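Local coordinates for carbon dioxide concentrating mechanism protein (Nostoc sp., PDB 4N8X), which probably forms the pentameric vertices of the carboxysome shell, the polyhedral compartment in which RuBisCO is sequestered, at residues 60-64 with 75-79. Residues are numbered along the deposited sequence; the frame is centred on the assembly and turned at random.
Sequences RGSAA and VDAAV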
loop_
_atom_site.group_PDB
_atom_site.type_symbol
_atom_site.label_atom_id
_atom_site.label_comp_id
_atom_site.label_asym_id
_atom_site.label_seq_id
_atom_site.Cartn_x
_atom_site.Cartn_y
_atom_site.Cartn_z
ATOM N N ARG A 60 -7.043 -4.428 -4.667
ATOM C CA ARG A 60 -6.735 -4.236 -3.227
ATOM C C ARG A 60 -6.866 -2.780 -2.829
ATOM O O ARG A 60 -6.841 -1.883 -3.697
ATOM C CB ARG A 60 -5.330 -4.826 -2.854
ATOM C CG ARG A 60 -4.926 -4.839 -1.297
ATOM C CD ARG A 60 -4.874 -6.251 -0.550
ATOM N NE ARG A 60 -4.799 -6.148 0.929
ATOM C CZ ARG A 60 -4.642 -7.161 1.813
ATOM N NH1 ARG A 60 -4.520 -8.442 1.440
ATOM N NH2 ARG A 60 -4.612 -6.881 3.127
ATOM N N GLY A 61 -7.035 -2.521 -1.531
ATOM C CA GLY A 61 -7.168 -1.156 -1.044
ATOM C C GLY A 61 -8.596 -0.671 -1.240
ATOM O O GLY A 61 -9.501 -1.493 -1.389
ATOM N N SER A 62 -8.793 0.643 -1.290
ATOM C CA SER A 62 -10.141 1.246 -1.440
ATOM C C SER A 62 -10.855 0.798 -2.722
ATOM O O SER A 62 -12.080 0.832 -2.783
ATOM C CB SER A 62 -10.114 2.792 -1.335
ATOM O OG SER A 62 -9.273 3.379 -2.338
ATOM N N ALA A 63 -10.102 0.352 -3.731
ATOM C CA ALA A 63 -10.716 -0.235 -4.928
ATOM C C ALA A 63 -11.732 -1.328 -4.534
ATOM O O ALA A 63 -12.742 -1.506 -5.184
ATOM C CB ALA A 63 -9.639 -0.854 -5.838
ATOM N N ALA A 64 -11.439 -2.078 -3.480
ATOM C CA ALA A 64 -12.283 -3.227 -3.163
ATOM C C ALA A 64 -13.610 -2.748 -2.653
ATOM O O ALA A 64 -14.571 -3.516 -2.598
ATOM C CB ALA A 64 -11.597 -4.152 -2.149
ATOM N N VAL A 75 -13.179 -4.114 3.786
ATOM C CA VAL A 75 -12.579 -5.075 2.891
ATOM C C VAL A 75 -11.499 -4.330 2.123
ATOM O O VAL A 75 -11.699 -3.193 1.676
ATOM C CB VAL A 75 -13.620 -5.665 1.948
ATOM C CG1 VAL A 75 -14.708 -6.356 2.762
ATOM C CG2 VAL A 75 -14.257 -4.566 1.143
ATOM N N ASP A 76 -10.334 -4.954 2.008
ATOM C CA ASP A 76 -9.236 -4.296 1.331
ATOM C C ASP A 76 -8.772 -5.166 0.197
ATOM O O ASP A 76 -7.708 -4.914 -0.365
ATOM C CB ASP A 76 -8.079 -4.038 2.307
ATOM C CG ASP A 76 -7.608 -5.314 3.011
ATOM O OD1 ASP A 76 -8.118 -6.406 2.665
ATOM O OD2 ASP A 76 -6.720 -5.212 3.900
ATOM N N ALA A 77 -9.558 -6.209 -0.115
ATOM C CA ALA A 77 -9.273 -7.130 -1.232
ATOM C C ALA A 77 -10.563 -7.765 -1.690
ATOM O O ALA A 77 -11.364 -8.221 -0.853
ATOM C CB ALA A 77 -8.216 -8.237 -0.846
ATOM N N ALA A 78 -10.809 -7.674 -3.000
ATOM C CA ALA A 78 -12.033 -8.162 -3.617
ATOM C C ALA A 78 -11.725 -8.874 -4.945
ATOM O O ALA A 78 -10.841 -8.449 -5.708
ATOM C CB ALA A 78 -13.069 -6.985 -3.815
ATOM N N VAL A 79 -12.478 -9.934 -5.218
ATOM C CA VAL A 79 -12.454 -10.569 -6.522
ATOM C C VAL A 79 -13.228 -9.707 -7.517
ATOM O O VAL A 79 -14.349 -9.320 -7.256
ATOM C CB VAL A 79 -13.001 -12.004 -6.429
ATOM C CG1 VAL A 79 -13.199 -12.609 -7.820
ATOM C CG2 VAL A 79 -12.056 -12.860 -5.581
#
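Arg-60 holds CG anti to its own N (chi1 -173°) and bends at chi2, while CG of Asp-76 sits between backbone N and carbonyl carbon (chi1 55°), which sets the two side chains alongside each other, pointing the same way. Their salt bridge, Arg-60 NH2 to Asp-76 OD2, is 2.8 Å long but a weak hydrogen bond, bent at the hydrogen; the guanidinium and carboxylate planes stand 43° apart, with Asp-76 OD1 over one guanidinium face near its rim. OD2 also accepts from the backbone N of Arg-60 of a neighbouring subunit, and OD1 from N of Met-1 on that same subunit. With an alanine here in place of Arg-60, the carboxylate would probably lose its guanidinium partner and be left to those two backbone nitrogens. Gly-61 N donates to Asp-76 O at 2.7 Å. Further along the turn, Ala-64 CB packs 3.6 Å from Ala-78 CB and lies over Ala-77 N, a buried polar atom without a partner. Arg-60 and Ala-77 form an antiparallel non-hydrogen-bonded pair, with Arg-60 CD 3.9 Å from Ala-77 CB. The contact thus joins the end of strand 55-60 to the start of strand 77-88 in the antiparallel β-barrel of the CcmL/EutN family, at the pentamer interface.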